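Antifreeze protein (Marinomonas primoryensis, PDB 5JUH) is a giant adhesin that binds its Antarctic bacterium to diatoms and ice, and its C-terminal RTX domain probably serves type I secretion. Local coordinates at residues L121-I130 and V158-F168. Numbering follows the deposited sequence. Where two conformers were deposited one is given.
Sequences LDLTDLLTGI and VKVGGEDVANF
Asp122 OD1 accepts two bonds from Thr124, one from OG1 at 2.8 Å on the syn side of the carboxylate and one from the backbone N at 3.0 Å, nearly along the C-O axis. This Asx turn carries the chain out of strand 120-122 into helix 124-127, and the leucines before, within and after it illustrate how an apolar interface forms with no hydrogen bond across it. Leu121 extends CD1 anti to CA (chi2 177°), placing that methyl tip to tip with Val158 CG2 at 3.8 Å and at the edge of the Phe168 ring, 3.9 Å from CZ. Leu123 divides its branches: CD1 leans obliquely on Val158 CG1, while CD2 meets Val165 CG2 at 4.0 Å, the side chains crossing at about a right angle. Leu126 CD2 adds a contact to the other methyl of Val165, CG1. Val160 turns CG1 anti to its backbone N (chi1 178°), where Leu127 CD2 lies 3.8 Å away and Ile130 CD1 4.0 Å. Val160 also opens the type I' turn of the hairpin, closed by Glu163 N to Val160 O at 3.2 Å. Ile188 touches both Leu121 and Val158, and helix 140-150 packs on Leu127. Strand 120-122 and the short helix after it thus cover hairpin 157-168 of the other sheet, an apolar core as in the RTX parallel beta-roll, extended by parallel strands 163-168 and 187-192 before antiparallel partners follow.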
loop_
_atom_site.group_PDB
_atom_site.type_symbol
_atom_site.label_atom_id
_atom_site.label_comp_id
_atom_site.label_asym_id
_atom_site.label_seq_id
_atom_site.Cartn_x
_atom_site.Cartn_y
_atom_site.Cartn_z
ATOM N N LEU A 121 -2.949 1.142 -1.873
ATOM C CA LEU A 121 -2.200 1.763 -0.815
ATOM C C LEU A 121 -1.573 3.073 -1.306
ATOM O O LEU A 121 -0.875 3.101 -2.304
ATOM C CB LEU A 121 -1.048 0.865 -0.425
ATOM C CG LEU A 121 -1.387 -0.582 0.009
ATOM C CD1 LEU A 121 -0.137 -1.370 0.298
ATOM C CD2 LEU A 121 -2.242 -0.534 1.284
ATOM N N ASP A 122 -1.842 4.150 -0.589
ATOM C CA ASP A 122 -1.167 5.428 -0.869
ATOM C C ASP A 122 0.116 5.470 -0.036
ATOM O O ASP A 122 0.028 5.635 1.191
ATOM C CB ASP A 122 -2.108 6.614 -0.631
ATOM C CG ASP A 122 -1.461 7.962 -0.998
ATOM O OD1 ASP A 122 -0.212 8.037 -0.973
ATOM O OD2 ASP A 122 -2.227 8.893 -1.351
ATOM N N LEU A 123 1.216 5.325 -0.722
ATOM C CA LEU A 123 2.478 5.239 -0.034
ATOM C C LEU A 123 3.342 6.483 -0.184
ATOM O O LEU A 123 4.458 6.417 0.081
ATOM C CB LEU A 123 3.320 4.025 -0.597
ATOM C CG LEU A 123 2.573 2.682 -0.371
ATOM C CD1 LEU A 123 3.494 1.569 -0.882
ATOM C CD2 LEU A 123 2.245 2.417 1.122
ATOM N N THR A 124 2.730 7.541 -0.651
ATOM C CA THR A 124 3.497 8.802 -0.862
ATOM C C THR A 124 4.336 9.225 0.322
ATOM O O THR A 124 5.446 9.547 0.151
ATOM C CB THR A 124 2.524 9.947 -1.234
ATOM O OG1 THR A 124 1.733 9.582 -2.361
ATOM C CG2 THR A 124 3.307 11.231 -1.578
ATOM N N ASP A 125 3.751 9.115 1.508
ATOM C CA ASP A 125 4.518 9.555 2.683
ATOM C C ASP A 125 5.728 8.691 3.013
ATOM O O ASP A 125 6.671 9.140 3.551
ATOM C CB ASP A 125 3.575 9.582 3.909
ATOM C CG ASP A 125 4.163 10.371 5.083
ATOM O OD1 ASP A 125 4.457 11.503 4.881
ATOM O OD2 ASP A 125 4.272 9.800 6.096
ATOM N N LEU A 126 5.707 7.451 2.629
ATOM C CA LEU A 126 6.848 6.584 2.837
ATOM C C LEU A 126 7.943 6.747 1.804
ATOM O O LEU A 126 9.028 6.338 2.021
ATOM C CB LEU A 126 6.341 5.093 2.798
ATOM C CG LEU A 126 5.573 4.932 4.114
ATOM C CD1 LEU A 126 4.116 4.925 4.097
ATOM C CD2 LEU A 126 6.171 3.862 4.900
ATOM N N LEU A 127 7.580 7.236 0.642
ATOM C CA LEU A 127 8.431 7.274 -0.511
ATOM C C LEU A 127 9.115 8.626 -0.742
ATOM O O LEU A 127 10.206 8.691 -1.253
ATOM C CB LEU A 127 7.645 6.844 -1.723
ATOM C CG LEU A 127 7.295 5.357 -1.721
ATOM C CD1 LEU A 127 6.180 5.107 -2.678
ATOM C CD2 LEU A 127 8.539 4.476 -2.053
ATOM N N THR A 128 8.423 9.673 -0.349
ATOM C CA THR A 128 8.900 11.054 -0.654
ATOM C C THR A 128 10.212 11.436 -0.000
ATOM O O THR A 128 11.010 12.124 -0.664
ATOM C CB THR A 128 7.836 12.125 -0.369
ATOM O OG1 THR A 128 7.494 12.103 1.004
ATOM C CG2 THR A 128 6.601 11.866 -1.177
ATOM N N GLY A 129 10.478 10.950 1.178
ATOM C CA GLY A 129 11.743 11.259 1.840
ATOM C C GLY A 129 12.933 10.414 1.429
ATOM O O GLY A 129 14.057 10.572 2.013
ATOM N N ILE A 130 12.756 9.482 0.456
ATOM C CA ILE A 130 13.914 8.742 -0.114
ATOM C C ILE A 130 14.681 9.628 -1.029
ATOM O O ILE A 130 14.109 10.370 -1.825
ATOM C CB ILE A 130 13.398 7.538 -0.886
ATOM C CG1 ILE A 130 12.675 6.611 0.070
ATOM C CG2 ILE A 130 14.518 6.875 -1.637
ATOM C CD1 ILE A 130 12.014 5.419 -0.689
ATOM N N VAL A 158 4.063 -5.566 2.396
ATOM C CA VAL A 158 4.536 -4.507 1.496
ATOM C C VAL A 158 5.570 -3.725 2.290
ATOM O O VAL A 158 5.283 -3.245 3.414
ATOM C CB VAL A 158 3.347 -3.574 1.066
ATOM C CG1 VAL A 158 3.831 -2.439 0.179
ATOM C CG2 VAL A 158 2.268 -4.370 0.342
ATOM N N LYS A 159 6.748 -3.575 1.729
ATOM C CA LYS A 159 7.878 -2.987 2.437
ATOM C C LYS A 159 8.448 -1.859 1.599
ATOM O O LYS A 159 8.524 -1.988 0.424
ATOM C CB LYS A 159 8.952 -4.032 2.753
ATOM C CG LYS A 159 8.426 -5.106 3.730
ATOM C CD LYS A 159 9.548 -6.073 3.943
ATOM C CE LYS A 159 9.089 -7.329 4.615
ATOM N NZ LYS A 159 8.976 -7.309 6.015
ATOM N N VAL A 160 8.903 -0.823 2.319
ATOM C CA VAL A 160 9.727 0.271 1.723
ATOM C C VAL A 160 10.970 0.421 2.521
ATOM O O VAL A 160 10.855 0.476 3.690
ATOM C CB VAL A 160 8.882 1.587 1.640
ATOM C CG1 VAL A 160 9.734 2.677 1.095
ATOM C CG2 VAL A 160 7.644 1.497 0.763
ATOM N N GLY A 161 12.167 0.315 1.924
ATOM C CA GLY A 161 13.371 0.343 2.745
ATOM C C GLY A 161 13.539 -0.759 3.731
ATOM O O GLY A 161 14.070 -0.564 4.844
ATOM N N GLY A 162 13.013 -1.959 3.352
ATOM C CA GLY A 162 13.019 -3.065 4.251
ATOM C C GLY A 162 12.127 -3.090 5.415
ATOM O O GLY A 162 12.326 -3.898 6.269
ATOM N N GLU A 163 11.221 -2.112 5.504
ATOM C CA GLU A 163 10.345 -2.006 6.600
ATOM C C GLU A 163 8.897 -2.143 6.116
ATOM O O GLU A 163 8.513 -1.512 5.160
ATOM C CB GLU A 163 10.502 -0.565 7.297
ATOM C CG GLU A 163 11.867 -0.244 7.976
ATOM C CD GLU A 163 12.142 -0.899 9.305
ATOM O OE1 GLU A 163 13.128 -0.444 9.999
ATOM O OE2 GLU A 163 11.416 -1.870 9.690
ATOM N N ASP A 164 8.092 -2.838 6.913
ATOM C CA ASP A 164 6.698 -2.977 6.678
ATOM C C ASP A 164 5.957 -1.607 6.718
ATOM O O ASP A 164 6.198 -0.766 7.579
ATOM C CB ASP A 164 6.041 -3.931 7.679
ATOM C CG ASP A 164 6.462 -5.352 7.447
ATOM O OD1 ASP A 164 6.226 -5.927 6.314
ATOM O OD2 ASP A 164 6.951 -5.979 8.356
ATOM N N VAL A 165 5.140 -1.405 5.714
ATOM C CA VAL A 165 4.346 -0.175 5.662
ATOM C C VAL A 165 3.135 -0.238 6.578
ATOM O O VAL A 165 2.514 0.792 6.912
ATOM C CB VAL A 165 3.982 0.210 4.208
ATOM C CG1 VAL A 165 5.184 0.275 3.272
ATOM C CG2 VAL A 165 2.885 -0.685 3.640
ATOM N N ALA A 166 2.707 -1.481 6.839
ATOM C CA ALA A 166 1.489 -1.773 7.600
ATOM C C ALA A 166 1.581 -3.233 8.005
ATOM O O ALA A 166 2.277 -3.973 7.353
ATOM C CB ALA A 166 0.171 -1.535 6.831
ATOM N N ASN A 167 0.772 -3.640 8.987
ATOM C CA ASN A 167 0.571 -5.068 9.232
ATOM C C ASN A 167 -0.718 -5.452 8.567
ATOM O O ASN A 167 -1.735 -4.814 8.781
ATOM C CB ASN A 167 0.503 -5.301 10.740
ATOM C CG ASN A 167 1.867 -5.073 11.381
ATOM O OD1 ASN A 167 1.992 -4.285 12.350
ATOM N ND2 ASN A 167 2.811 -5.664 10.874
ATOM N N PHE A 168 -0.704 -6.429 7.700
ATOM C CA PHE A 168 -1.859 -6.918 6.982
ATOM C C PHE A 168 -2.554 -8.007 7.745
ATOM O O PHE A 168 -1.908 -8.947 8.153
ATOM C CB PHE A 168 -1.479 -7.312 5.567
ATOM C CG PHE A 168 -1.031 -6.162 4.702
ATOM C CD1 PHE A 168 -2.018 -5.387 4.104
ATOM C CD2 PHE A 168 0.284 -5.768 4.646
ATOM C CE1 PHE A 168 -1.702 -4.322 3.330
ATOM C CE2 PHE A 168 0.646 -4.639 3.939
ATOM C CZ PHE A 168 -0.380 -3.913 3.298
#